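Local coordinates for protein D-threo-3-hydroxyaspartate dehydratase (Delftia, PDB 3WQC) that catalyses the pyridoxal-phosphate-dependent deamination of D-threo-3-hydroxyaspartate to oxaloacetate and ammonium, and also dehydrates L-threo- and L-erythro-3-hydroxyaspartate and D-serine, at residues Asp13-Leu18 with Gly379-Trp384; Gly45-Pro50 with Gly239-Arg244; His100-Ala105 with Gln126-Phe131; Asp148-Gly153 with Leu180-Ser185; Tyr308-Asp313 with Gly321-Gly326. All coordinates share one frame; numbering follows the deposited sequence.

Contact 1 of 5, residues Asp13-Leu18 with Gly379-Trp384; sequences DTLLTL and GSVQTW
With CG1 of Val-381 anti to its own carbonyl carbon (chi1 -68°), the two methyls split between partners: CG1 turns to Leu-15, and CG2 takes the place between backbone N and carbonyl carbon, facing Asp-13 and Leu-18. CG2 of Val-381 lies 3.6 Å from CB of Asp-13. Val-381 CG2 also meets the forked end of Leu-18 tip to tip, 4.0 Å from Leu-18 CD2. Leu-15 crosses the valine at about a right angle, its CD2 coming 4.1 Å from Val-381 CG1. One direct hydrogen bond spans the contact: Val-381 N donates to Asp-13 O at 3.1 Å, from above the carbonyl plane. This ties the loop between helix 3-11 and strand 22-26 to strand 381-385, which pairs with strand 371-375 in the mixed sheet that also holds strand 22-26. Within the loop, OG1 of Thr-17 donates to the anti lone pair of Asp-13 OD1 at 2.6 Å and accepts from Thr-14 N, while Thr-14 OG1 closes an ST turn by accepting from Leu-16 N. A water accepts from Leu-15 N and donates to Gly-379 O at 2.6 Å. Arg-354 NH1 is hydrogen-bonded to the carbonyl oxygens of Leu-15 and Leu-18.

Contact 2 of 5, residues Gly45-Pro50 with Gly239-Arg244; sequences GVRLRP and GVTEVR. With PLP (pyridoxal-5'-phosphate), chain J.
A parallel strand pair of the alanine-racemase-type barrel, 47-48 beside 242-243, leads to the cofactor pocket. Arg-47 N donates to Thr-241 O, Val-243 N to Arg-47 O at 2.8 Å, and Arg-49 N to Val-243 O, a ladder that puts Arg-47 next to Glu-242 on one face of the sheet and Leu-48 next to Val-243 on the other. On the Leu-48 face, Val-46 CG2 packs 3.7 Å from Val-243 CG2. On the other face Glu-242 runs extended beyond CG to meet Arg-49. The arginine, bent at chi3 (-74°), grips it side-on in a salt bridge: Arg-49 NE reaches OE1 of Glu-242 at 2.9 Å, near the guanidinium plane, and Arg-49 NH2 takes the syn lone pair of Glu-242 OE2 at 3.1 Å. The guanidinium and carboxylate planes are turned 44° apart. In this interior of the barrel the charges have further partners, Asp-90 for Arg-49 and Ser-224 for Glu-242. Two waters donate to Glu-242 OE2 and link it to Arg-47, one through NE and one, weakly, through NH2. Next to Val-243 in the chain, Arg-244 lays its guanidinium edge against pyridoxal phosphate, NH2 donating to PLP N1 at 2.9 Å with a weak second bond from NE. An arginine at the pyridine nitrogen, as in alanine racemase, probably disfavours protonation there. Ser-224 and Thr-181 O also hold this guanidinium.

Contact 3 of 5, residues His100-Ala105 with Gln126-Phe131; sequences HRLPQA and QAIAAF
Leu-102 lies over one face of the Phe-131 ring, and the two side chains slide past each other in opposite directions. CB of the leucine makes the CH-pi contact, 4.0 Å from the ring centroid and 30° off the normal; the ring atom nearest Leu-102 CB is CD2 of Phe-131, at 3.6 Å. The ring gets there because CG of Phe-131 stands anti to the backbone N (chi1 -175°), which swings the phenyl out from its helix toward the neighbouring one. Beyond CB, the leucine branches part. Leu-102 CD1 lies near CB of Phe-131 and 3.8 Å from Ala-127 O, whereas Leu-102 CD2 turns the other way and meets Ile-128 CG1 at 3.9 Å, the two side chains crossing at about a right angle. These are the facing sides of helices 102-110 and 122-135, successive helices on the outside of the barrel; strand 90-93, helix 102-110 and strand 114-119 form a beta-alpha-beta crossover, and helix 122-135 follows strand 114-119. Leu-102 and Ile-128 also reach that strand, touching Leu-117 and Val-119 respectively. Pro-103 crosses Phe-131 at about a right angle, with Pro-103 CG 4.0 Å from Phe-131 CZ. No hydrogen bond joins the two segments. In the first segment, Arg-101 forms salt bridges to Asp-19 and Asp-287 of the second subunit.

Contact 4 of 5, residues Asp148-Gly153 with Leu180-Ser185; sequences DGHRSG and LTHAGS. With PLP (pyridoxal-5'-phosphate), chain J.
This is a loop-to-loop contact at the C-terminal ends of barrel strands 140-146 and 175-180, beside the cofactor site. His-182 lays one ring face over the pyridine of pyridoxal phosphate, with C3 of PLP 3.8 Å above the His-182 ring plane; His-182 ND1 bonds Gly-226 O. The guanidinium of Arg-151, whose chain is bent at chi3 (68°), has His-182 CD2 over one face, 3.6 Å from Arg-151 NH2, guanidinium and ring planes 26° apart. The same NH2 donates to PLP O3 at 3.1 Å. Arg-151 NH1 bonds Asn-328 of the second subunit of the assembly, which probably helps position this cofactor-binding arginine. A water links NE2 of His-150 and His-182. Gly-184 CA lies over one face of the His-150 ring in a CH-pi contact, 3.5 Å from the centroid. Asp-148 OD1 forms an Asx turn with His-150 N. The other oxygen, Asp-148 OD2, accepts two bonds from the same face of the carboxylate, from Ser-185 N at 2.9 Å and Ser-185 OG at 2.5 Å.

Contact 5 of 5, residues Tyr308-Asp313 with Gly321-Gly326; sequences YGQVCD and GFVLTG
Gln-310 reaches across toward Val-323, its antiparallel non-hydrogen-bonded partner (CA to CA 4.6 Å). From CB the chain leaves with CG anti to the backbone N (chi1 173°) and bends at chi2, carrying Gln-310 CD to 3.6 Å from Phe-322 O. The side chain crosses that of Val-323 at about a right angle, Gln-310 OE1 lying 3.8 Å from Val-323 CG1; OE1 also accepts from a water that in turn accepts from Gly-321 N. The other branch, Gln-310 NE2, donates to Val-311 O at 2.9 Å, nearly in its own amide plane. Around it run backbone bonds between the two segments: Tyr-308 N to Leu-324 O (2.7 Å), Leu-324 N to Gly-309 O and Val-311 N to Phe-322 O. Val-311, which also touches Leu-334 and Ile-357 of the mixed sheet, packs CB to CB at 4.0 Å against Phe-322. With NE2 bonded to a carbonyl and OE1 to a water, each polar atom of the buried amide has a partner, which should hold its rotation.

In the fold
Contacts 2, 3 and 4 belong to the N-terminal barrel domain, contact 5 to the dehydratase domain. Contact 1 closes the longest loop, linking a segment near the N-terminus to one near the C-terminus, with the other four nested inside it. It shares the mixed sheet with contact 5, about 22 Å away between centres. Contacts 3 and 4 come in series inside the loop closed by contact 2. Contacts 2 and 4, with centres about 17 Å apart, touch each other, and both hold the cofactor. Contact 3 lies about 24 Å from contact 4 between centres, yet both reach the second subunit of the assembly, so that barrel periphery and active site alike meet the partner chain.

Contact 1 of 5, residues Asp13-Leu18 with Gly379-Trp384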
# COMPACT_ATOMS: atom_id res chain seq x y z
N ASP B 13 -10.87 -19.93 13.82
CA ASP B 13 -10.78 -19.91 12.34
C ASP B 13 -9.67 -20.77 11.79
O ASP B 13 -8.70 -21.09 12.48
CB ASP B 13 -10.64 -18.49 11.80
CG ASP B 13 -12.01 -17.76 11.75
OD1 ASP B 13 -12.92 -18.16 11.01
OD2 ASP B 13 -12.21 -16.79 12.43
N THR B 14 -9.80 -21.14 10.52
CA THR B 14 -8.75 -21.85 9.76
C THR B 14 -8.67 -21.18 8.41
O THR B 14 -9.38 -20.19 8.16
CB THR B 14 -9.18 -23.31 9.48
OG1 THR B 14 -10.33 -23.24 8.65
CG2 THR B 14 -9.56 -24.06 10.79
N LEU B 15 -7.81 -21.68 7.53
CA LEU B 15 -7.70 -21.07 6.20
C LEU B 15 -8.94 -21.27 5.36
O LEU B 15 -9.13 -20.60 4.35
CB LEU B 15 -6.48 -21.55 5.43
CG LEU B 15 -5.16 -21.27 6.08
CD1 LEU B 15 -4.13 -21.63 5.04
CD2 LEU B 15 -4.98 -19.78 6.40
N LEU B 16 -9.81 -22.20 5.79
CA LEU B 16 -11.05 -22.41 5.05
C LEU B 16 -12.14 -21.47 5.48
O LEU B 16 -13.16 -21.32 4.73
CB LEU B 16 -11.53 -23.86 5.31
CG LEU B 16 -10.68 -24.93 4.63
CD1 LEU B 16 -11.28 -26.27 4.98
CD2 LEU B 16 -10.71 -24.72 3.12
N THR B 17 -12.05 -20.92 6.70
CA THR B 17 -13.17 -20.14 7.26
C THR B 17 -12.88 -18.63 7.25
O THR B 17 -13.79 -17.84 7.33
CB THR B 17 -13.55 -20.54 8.71
OG1 THR B 17 -12.45 -20.23 9.59
CG2 THR B 17 -13.92 -22.04 8.76
N LEU B 18 -11.60 -18.23 7.12
CA LEU B 18 -11.27 -16.80 7.00
C LEU B 18 -11.95 -16.14 5.79
O LEU B 18 -12.10 -16.80 4.71
CB LEU B 18 -9.76 -16.65 6.79
CG LEU B 18 -8.91 -16.81 8.08
CD1 LEU B 18 -7.45 -16.80 7.71
CD2 LEU B 18 -9.25 -15.79 9.20
N GLY B 379 -3.35 -25.98 11.93
CA GLY B 379 -4.25 -25.35 10.97
C GLY B 379 -5.08 -24.19 11.49
O GLY B 379 -5.78 -23.55 10.68
N SER B 380 -5.05 -23.96 12.83
CA SER B 380 -5.69 -22.88 13.58
C SER B 380 -4.99 -21.56 13.22
O SER B 380 -3.74 -21.57 13.05
CB SER B 380 -5.18 -23.29 15.00
OG SER B 380 -5.73 -22.56 15.97
N VAL B 381 -5.75 -20.45 13.08
CA VAL B 381 -5.14 -19.15 13.00
C VAL B 381 -5.49 -18.26 14.20
O VAL B 381 -6.53 -18.47 14.89
CB VAL B 381 -5.49 -18.39 11.65
CG1 VAL B 381 -4.84 -19.08 10.44
CG2 VAL B 381 -7.02 -18.18 11.47
N GLN B 382 -4.64 -17.25 14.44
CA GLN B 382 -4.93 -16.26 15.47
C GLN B 382 -4.70 -14.91 14.88
O GLN B 382 -3.76 -14.77 14.09
CB GLN B 382 -3.94 -16.46 16.62
CG GLN B 382 -4.27 -15.71 17.87
CD GLN B 382 -3.31 -16.16 18.99
OE1 GLN B 382 -2.09 -15.97 18.84
NE2 GLN B 382 -3.82 -16.81 20.05
N THR B 383 -5.45 -13.88 15.28
CA THR B 383 -5.29 -12.58 14.65
C THR B 383 -4.17 -11.83 15.40
O THR B 383 -4.24 -11.67 16.64
CB THR B 383 -6.61 -11.79 14.86
OG1 THR B 383 -7.67 -12.46 14.16
CG2 THR B 383 -6.48 -10.31 14.27
N TRP B 384 -3.16 -11.37 14.65
CA TRP B 384 -2.03 -10.60 15.20
C TRP B 384 -2.07 -9.23 14.61
O TRP B 384 -1.72 -9.03 13.43
CB TRP B 384 -0.72 -11.26 14.86
CG TRP B 384 -0.43 -12.50 15.68
CD1 TRP B 384 -1.28 -13.18 16.59
CD2 TRP B 384 0.85 -13.20 15.72
NE1 TRP B 384 -0.62 -14.23 17.20
CE2 TRP B 384 0.69 -14.30 16.70
CE3 TRP B 384 2.11 -13.00 15.07
CZ2 TRP B 384 1.75 -15.15 17.03
CZ3 TRP B 384 3.17 -13.90 15.38
CH2 TRP B 384 2.96 -14.96 16.35
O HOH W 1 -6.05 -23.93 8.16

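Contact 2 of 5, residues Gly45-Pro50 with Gly239-Arg244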
# COMPACT_ATOMS: atom_id res chain seq x y z
N GLY B 45 29.36 -13.18 16.76
CA GLY B 45 29.54 -12.44 18.06
C GLY B 45 28.99 -11.02 18.01
O GLY B 45 29.62 -10.13 18.67
N VAL B 46 27.90 -10.75 17.26
CA VAL B 46 27.30 -9.45 17.28
C VAL B 46 25.86 -9.53 17.82
O VAL B 46 25.19 -10.64 17.69
CB VAL B 46 27.34 -8.73 15.89
CG1 VAL B 46 28.79 -8.64 15.46
CG2 VAL B 46 26.53 -9.50 14.82
N ARG B 47 25.30 -8.42 18.29
CA ARG B 47 23.89 -8.35 18.70
C ARG B 47 23.06 -8.28 17.39
O ARG B 47 23.53 -7.80 16.32
CB ARG B 47 23.63 -7.12 19.50
CG ARG B 47 24.35 -7.24 20.83
CD ARG B 47 23.74 -6.27 21.77
NE ARG B 47 24.20 -4.93 21.59
CZ ARG B 47 25.31 -4.46 22.21
NH1 ARG B 47 26.03 -5.28 22.93
NH2 ARG B 47 25.73 -3.19 22.07
N LEU B 48 21.81 -8.76 17.50
CA LEU B 48 20.82 -8.56 16.39
C LEU B 48 19.78 -7.64 16.93
O LEU B 48 19.16 -7.87 17.99
CB LEU B 48 20.11 -9.92 16.07
CG LEU B 48 19.03 -9.81 15.01
CD1 LEU B 48 19.54 -9.33 13.65
CD2 LEU B 48 18.32 -11.15 14.81
N ARG B 49 19.61 -6.49 16.22
CA ARG B 49 18.57 -5.47 16.60
C ARG B 49 17.59 -5.49 15.41
O ARG B 49 17.74 -4.75 14.40
CB ARG B 49 19.20 -4.07 16.70
CG ARG B 49 18.15 -3.04 17.15
CD ARG B 49 18.65 -1.58 16.97
NE ARG B 49 19.64 -1.25 18.00
CZ ARG B 49 19.35 -0.93 19.26
NH1 ARG B 49 18.06 -0.78 19.64
NH2 ARG B 49 20.36 -0.73 20.15
N PRO B 50 16.55 -6.34 15.49
CA PRO B 50 15.64 -6.52 14.33
C PRO B 50 14.94 -5.21 14.02
O PRO B 50 14.55 -4.42 14.93
CB PRO B 50 14.62 -7.59 14.83
CG PRO B 50 14.75 -7.64 16.34
CD PRO B 50 16.21 -7.18 16.65
N GLY B 239 34.71 -5.22 14.51
CA GLY B 239 34.46 -3.82 14.70
C GLY B 239 33.00 -3.46 14.79
O GLY B 239 32.65 -2.35 15.24
N VAL B 240 32.12 -4.41 14.45
CA VAL B 240 30.67 -4.13 14.46
C VAL B 240 30.06 -4.60 15.78
O VAL B 240 30.42 -5.75 16.26
CB VAL B 240 29.97 -4.89 13.28
CG1 VAL B 240 28.41 -4.86 13.36
CG2 VAL B 240 30.49 -4.32 11.97
N THR B 241 29.16 -3.83 16.38
CA THR B 241 28.55 -4.25 17.72
C THR B 241 27.20 -4.91 17.45
O THR B 241 26.78 -5.75 18.21
CB THR B 241 28.45 -3.17 18.78
OG1 THR B 241 27.71 -2.18 18.25
CG2 THR B 241 29.66 -2.34 18.79
N GLU B 242 26.45 -4.47 16.43
CA GLU B 242 25.09 -5.02 16.19
C GLU B 242 24.85 -4.99 14.70
O GLU B 242 25.34 -4.14 13.93
CB GLU B 242 24.04 -4.27 16.95
CG GLU B 242 23.94 -2.84 16.45
CD GLU B 242 22.77 -2.06 17.12
OE1 GLU B 242 22.07 -1.31 16.36
OE2 GLU B 242 22.52 -2.14 18.36
N VAL B 243 23.95 -5.89 14.29
CA VAL B 243 23.40 -5.90 12.94
C VAL B 243 21.89 -5.70 13.04
O VAL B 243 21.23 -6.25 13.91
CB VAL B 243 23.71 -7.26 12.29
CG1 VAL B 243 22.94 -7.52 10.98
CG2 VAL B 243 25.21 -7.37 12.04
N ARG B 244 21.37 -4.90 12.09
CA ARG B 244 19.93 -4.65 11.97
C ARG B 244 19.45 -5.37 10.69
O ARG B 244 20.01 -5.20 9.59
CB ARG B 244 19.70 -3.11 11.75
CG ARG B 244 20.34 -2.33 12.93
CD ARG B 244 19.99 -0.81 12.84
NE ARG B 244 20.05 -0.35 11.44
CZ ARG B 244 21.17 -0.23 10.70
NH1 ARG B 244 22.38 -0.26 11.30
NH2 ARG B 244 21.10 -0.05 9.38
N1 PLP J . 18.30 -0.53 8.70
C2 PLP J . 17.60 0.52 8.20
C2A PLP J . 18.04 1.94 8.46
C3 PLP J . 16.42 0.25 7.42
O3 PLP J . 15.72 1.27 6.95
C4 PLP J . 16.05 -1.13 7.19
C4A PLP J . 14.86 -1.40 6.46
C5 PLP J . 16.85 -2.16 7.77
C6 PLP J . 18.02 -1.81 8.46
C5A PLP J . 16.52 -3.62 7.55
O4P PLP J . 16.73 -3.96 6.11
P PLP J . 16.07 -5.31 5.57
O1P PLP J . 16.46 -6.32 6.59
O2P PLP J . 16.75 -5.52 4.27
O3P PLP J . 14.60 -5.16 5.53
O HOH W 2 30.87 -7.22 19.20
O HOH W 3 21.45 -4.22 19.95
O HOH W 4 25.30 -2.45 19.49

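Contact 3 of 5, residues His100-Ala105 with Gln126-Phe131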
# COMPACT_ATOMS: atom_id res chain seq x y z
N HIS B 100 10.94 18.87 14.23
CA HIS B 100 9.59 19.05 14.80
C HIS B 100 9.10 17.84 15.58
O HIS B 100 8.12 17.98 16.36
CB HIS B 100 8.58 19.41 13.71
CG HIS B 100 8.13 18.29 12.85
ND1 HIS B 100 8.77 17.91 11.68
CD2 HIS B 100 7.07 17.41 13.05
CE1 HIS B 100 8.11 16.81 11.17
NE2 HIS B 100 7.05 16.52 12.03
N ARG B 101 9.77 16.67 15.42
CA ARG B 101 9.43 15.49 16.18
C ARG B 101 10.15 15.42 17.52
O ARG B 101 9.96 14.45 18.28
CB ARG B 101 9.71 14.22 15.37
CG ARG B 101 8.55 13.98 14.36
CD ARG B 101 8.63 12.63 13.66
NE ARG B 101 9.49 12.64 12.46
CZ ARG B 101 9.04 12.97 11.24
NH1 ARG B 101 7.75 13.37 11.04
NH2 ARG B 101 9.88 12.85 10.20
N LEU B 102 11.00 16.44 17.84
CA LEU B 102 11.75 16.34 19.11
C LEU B 102 10.87 16.27 20.39
O LEU B 102 11.18 15.53 21.30
CB LEU B 102 12.79 17.47 19.19
CG LEU B 102 14.03 17.13 18.34
CD1 LEU B 102 14.85 18.40 18.09
CD2 LEU B 102 14.92 16.08 19.07
N PRO B 103 9.74 17.02 20.43
CA PRO B 103 8.88 16.88 21.66
C PRO B 103 8.41 15.46 21.81
O PRO B 103 8.40 14.95 22.94
CB PRO B 103 7.73 17.88 21.39
CG PRO B 103 8.43 19.04 20.52
CD PRO B 103 9.33 18.16 19.58
N GLN B 104 8.01 14.77 20.74
CA GLN B 104 7.56 13.37 20.92
C GLN B 104 8.69 12.47 21.36
O GLN B 104 8.52 11.62 22.23
CB GLN B 104 7.00 12.85 19.59
CG GLN B 104 6.32 11.54 19.95
CD GLN B 104 5.70 10.80 18.80
OE1 GLN B 104 5.11 9.64 18.99
NE2 GLN B 104 5.78 11.43 17.60
N ALA B 105 9.93 12.67 20.81
CA ALA B 105 11.05 11.83 21.24
C ALA B 105 11.35 12.15 22.73
O ALA B 105 11.66 11.17 23.45
CB ALA B 105 12.26 12.18 20.38
N GLN B 126 22.61 20.36 15.62
CA GLN B 126 22.43 21.60 16.37
C GLN B 126 20.99 21.66 16.89
O GLN B 126 20.80 22.12 18.04
CB GLN B 126 22.64 22.82 15.46
CG GLN B 126 24.11 23.04 15.09
CD GLN B 126 24.32 24.25 14.23
OE1 GLN B 126 23.35 24.83 13.68
NE2 GLN B 126 25.57 24.68 14.06
N ALA B 127 20.00 21.22 16.10
CA ALA B 127 18.59 21.32 16.58
C ALA B 127 18.38 20.43 17.79
O ALA B 127 17.71 20.79 18.78
CB ALA B 127 17.64 20.90 15.45
N ILE B 128 18.90 19.19 17.72
CA ILE B 128 18.77 18.26 18.86
C ILE B 128 19.48 18.83 20.10
O ILE B 128 18.89 18.82 21.20
CB ILE B 128 19.28 16.87 18.53
CG1 ILE B 128 18.47 16.22 17.38
CG2 ILE B 128 19.20 15.96 19.80
CD1 ILE B 128 18.93 14.82 16.96
N ALA B 129 20.73 19.29 19.93
CA ALA B 129 21.48 19.73 21.12
C ALA B 129 20.79 20.97 21.70
O ALA B 129 20.74 21.09 22.93
CB ALA B 129 22.91 20.04 20.65
N ALA B 130 20.30 21.90 20.88
CA ALA B 130 19.66 23.11 21.47
C ALA B 130 18.39 22.71 22.21
O ALA B 130 18.13 23.21 23.33
CB ALA B 130 19.36 24.08 20.38
N PHE B 131 17.59 21.76 21.65
CA PHE B 131 16.40 21.40 22.37
C PHE B 131 16.69 20.63 23.64
O PHE B 131 16.04 20.81 24.69
CB PHE B 131 15.53 20.55 21.37
CG PHE B 131 14.17 20.19 21.95
CD1 PHE B 131 13.19 21.19 22.07
CD2 PHE B 131 13.87 18.86 22.31
CE1 PHE B 131 11.89 20.87 22.55
CE2 PHE B 131 12.55 18.57 22.80
CZ PHE B 131 11.59 19.55 22.87

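Contact 4 of 5, residues Asp148-Gly153 with Leu180-Ser185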
# COMPACT_ATOMS: atom_id res chain seq x y z
N ASP B 148 27.40 3.10 0.75
CA ASP B 148 27.19 2.57 -0.60
C ASP B 148 26.42 3.46 -1.61
O ASP B 148 26.07 2.98 -2.72
CB ASP B 148 26.53 1.18 -0.49
CG ASP B 148 25.05 1.32 -0.06
OD1 ASP B 148 24.70 2.42 0.48
OD2 ASP B 148 24.29 0.33 -0.23
N GLY B 149 26.14 4.73 -1.24
CA GLY B 149 25.45 5.66 -2.09
C GLY B 149 23.95 5.49 -2.15
O GLY B 149 23.29 6.07 -3.00
N HIS B 150 23.41 4.64 -1.28
CA HIS B 150 22.01 4.28 -1.35
C HIS B 150 21.06 5.43 -1.02
O HIS B 150 20.03 5.61 -1.78
CB HIS B 150 21.74 3.08 -0.37
CG HIS B 150 20.33 2.62 -0.35
ND1 HIS B 150 19.71 2.04 -1.46
CD2 HIS B 150 19.41 2.54 0.73
CE1 HIS B 150 18.41 1.71 -1.09
NE2 HIS B 150 18.24 1.99 0.23
N ARG B 151 21.29 6.15 0.10
CA ARG B 151 20.21 6.99 0.64
C ARG B 151 20.88 8.04 1.61
O ARG B 151 21.59 8.85 1.12
CB ARG B 151 19.19 6.11 1.44
CG ARG B 151 17.85 6.80 1.77
CD ARG B 151 16.95 5.67 2.26
NE ARG B 151 17.34 5.10 3.54
CZ ARG B 151 16.84 3.92 4.05
NH1 ARG B 151 16.04 3.14 3.28
NH2 ARG B 151 17.10 3.56 5.31
N SER B 152 20.57 8.11 2.91
CA SER B 152 21.06 9.16 3.81
C SER B 152 22.44 8.82 4.34
O SER B 152 23.05 7.72 4.06
CB SER B 152 20.13 9.23 5.04
OG SER B 152 18.79 9.57 4.63
N GLY B 153 23.08 9.80 5.00
CA GLY B 153 24.33 9.47 5.67
C GLY B 153 25.50 10.35 5.23
O GLY B 153 25.64 10.83 4.10
N LEU B 180 25.81 4.30 12.42
CA LEU B 180 25.09 3.21 11.80
C LEU B 180 25.12 3.40 10.28
O LEU B 180 25.21 4.56 9.80
CB LEU B 180 23.62 3.08 12.28
CG LEU B 180 22.63 4.14 11.76
CD1 LEU B 180 21.17 3.63 11.97
CD2 LEU B 180 22.78 5.53 12.43
N THR B 181 24.93 2.30 9.54
CA THR B 181 24.84 2.40 8.10
C THR B 181 23.85 1.32 7.65
O THR B 181 23.71 0.29 8.37
CB THR B 181 26.21 2.20 7.38
OG1 THR B 181 26.00 2.59 6.00
CG2 THR B 181 26.70 0.80 7.46
N HIS B 182 23.19 1.55 6.50
CA HIS B 182 22.35 0.55 5.89
C HIS B 182 22.72 0.42 4.48
O HIS B 182 22.51 1.39 3.65
CB HIS B 182 20.90 1.07 6.00
CG HIS B 182 19.87 0.29 5.24
ND1 HIS B 182 19.57 -1.08 5.45
CD2 HIS B 182 19.01 0.71 4.20
CE1 HIS B 182 18.51 -1.41 4.59
NE2 HIS B 182 18.22 -0.38 3.84
N ALA B 183 23.27 -0.76 4.07
CA ALA B 183 23.74 -0.86 2.68
C ALA B 183 22.60 -1.33 1.77
O ALA B 183 22.57 -2.48 1.31
CB ALA B 183 24.99 -1.73 2.57
N GLY B 184 21.57 -0.49 1.58
CA GLY B 184 20.34 -0.85 0.83
C GLY B 184 20.57 -1.13 -0.64
O GLY B 184 19.68 -1.69 -1.30
N SER B 185 21.75 -0.80 -1.17
CA SER B 185 22.08 -1.13 -2.55
C SER B 185 22.26 -2.63 -2.66
O SER B 185 22.28 -3.11 -3.82
CB SER B 185 23.37 -0.46 -3.05
OG SER B 185 24.53 -1.00 -2.39
N1 PLP J . 18.30 -0.53 8.70
C2 PLP J . 17.60 0.52 8.20
C2A PLP J . 18.04 1.94 8.46
C3 PLP J . 16.42 0.25 7.42
O3 PLP J . 15.72 1.27 6.95
C4 PLP J . 16.05 -1.13 7.19
C4A PLP J . 14.86 -1.40 6.46
C5 PLP J . 16.85 -2.16 7.77
C6 PLP J . 18.02 -1.81 8.46
C5A PLP J . 16.52 -3.62 7.55
O4P PLP J . 16.73 -3.96 6.11
P PLP J . 16.07 -5.31 5.57
O1P PLP J . 16.46 -6.32 6.59
O2P PLP J . 16.75 -5.52 4.27
O3P PLP J . 14.60 -5.16 5.53
O HOH W 5 24.82 3.46 2.99
O HOH W 6 16.47 0.12 1.76

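Contact 5 of 5, residues Tyr308-Asp313 with Gly321-Gly326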
# COMPACT_ATOMS: atom_id res chain seq x y z
N TYR B 308 2.44 -9.66 -9.70
CA TYR B 308 2.00 -9.28 -8.39
C TYR B 308 2.02 -10.43 -7.39
O TYR B 308 1.51 -10.29 -6.26
CB TYR B 308 0.59 -8.63 -8.46
CG TYR B 308 0.66 -7.26 -9.03
CD1 TYR B 308 0.54 -6.97 -10.43
CD2 TYR B 308 0.81 -6.15 -8.14
CE1 TYR B 308 0.65 -5.66 -10.91
CE2 TYR B 308 0.93 -4.86 -8.66
CZ TYR B 308 0.81 -4.61 -9.98
OH TYR B 308 0.87 -3.34 -10.45
N GLY B 309 2.65 -11.57 -7.75
CA GLY B 309 2.91 -12.59 -6.74
C GLY B 309 2.90 -13.98 -7.34
O GLY B 309 2.23 -14.20 -8.37
N GLN B 310 3.60 -14.88 -6.68
CA GLN B 310 3.62 -16.30 -7.08
C GLN B 310 2.43 -17.04 -6.50
O GLN B 310 2.20 -17.04 -5.30
CB GLN B 310 4.91 -16.97 -6.55
CG GLN B 310 4.95 -18.50 -6.77
CD GLN B 310 4.89 -18.84 -8.24
OE1 GLN B 310 5.68 -18.34 -9.05
NE2 GLN B 310 3.93 -19.75 -8.63
N VAL B 311 1.69 -17.77 -7.37
CA VAL B 311 0.50 -18.52 -6.88
C VAL B 311 0.95 -19.81 -6.17
O VAL B 311 1.86 -20.57 -6.75
CB VAL B 311 -0.35 -18.88 -8.09
CG1 VAL B 311 -1.48 -19.85 -7.68
CG2 VAL B 311 -0.91 -17.61 -8.73
N CYS B 312 0.36 -20.14 -5.04
CA CYS B 312 0.57 -21.39 -4.34
C CYS B 312 -0.81 -21.96 -4.09
O CYS B 312 -1.85 -21.22 -4.08
CB CYS B 312 1.19 -21.15 -2.96
SG CYS B 312 2.78 -20.32 -3.07
N ASP B 313 -0.88 -23.26 -3.85
CA ASP B 313 -2.16 -23.85 -3.48
C ASP B 313 -2.51 -23.52 -2.02
O ASP B 313 -1.71 -22.84 -1.29
CB ASP B 313 -2.14 -25.34 -3.80
CG ASP B 313 -1.07 -26.14 -3.01
OD1 ASP B 313 -0.69 -25.66 -1.90
OD2 ASP B 313 -0.72 -27.30 -3.48
N GLY B 321 4.83 -21.56 -12.67
CA GLY B 321 4.29 -20.96 -13.89
C GLY B 321 3.01 -20.17 -13.81
O GLY B 321 2.66 -19.52 -14.81
N PHE B 322 2.33 -20.15 -12.64
CA PHE B 322 1.17 -19.24 -12.45
C PHE B 322 1.54 -18.12 -11.53
O PHE B 322 2.09 -18.38 -10.43
CB PHE B 322 -0.02 -20.02 -11.88
CG PHE B 322 -0.59 -21.03 -12.89
CD1 PHE B 322 -1.30 -20.60 -14.02
CD2 PHE B 322 -0.29 -22.35 -12.76
CE1 PHE B 322 -1.84 -21.51 -14.94
CE2 PHE B 322 -0.79 -23.31 -13.65
CZ PHE B 322 -1.53 -22.88 -14.76
N VAL B 323 1.27 -16.90 -12.00
CA VAL B 323 1.51 -15.75 -11.12
C VAL B 323 0.34 -14.79 -11.27
O VAL B 323 -0.51 -15.00 -12.15
CB VAL B 323 2.84 -14.99 -11.55
CG1 VAL B 323 4.07 -15.89 -11.43
CG2 VAL B 323 2.72 -14.39 -12.99
N LEU B 324 0.25 -13.72 -10.46
CA LEU B 324 -0.73 -12.68 -10.75
C LEU B 324 -0.06 -11.78 -11.80
O LEU B 324 0.88 -11.00 -11.52
CB LEU B 324 -1.02 -11.91 -9.47
CG LEU B 324 -1.68 -12.72 -8.35
CD1 LEU B 324 -2.16 -11.73 -7.21
CD2 LEU B 324 -2.89 -13.51 -8.93
N THR B 325 -0.54 -11.86 -13.04
CA THR B 325 0.09 -11.12 -14.10
C THR B 325 -0.39 -9.64 -14.12
O THR B 325 0.24 -8.79 -14.77
CB THR B 325 -0.17 -11.78 -15.48
OG1 THR B 325 -1.59 -11.89 -15.63
CG2 THR B 325 0.50 -13.15 -15.59
N GLY B 326 -1.52 -9.35 -13.45
CA GLY B 326 -1.98 -7.95 -13.40
C GLY B 326 -2.80 -7.80 -12.12
O GLY B 326 -3.15 -8.81 -11.46
O HOH W 7 6.31 -19.58 -11.27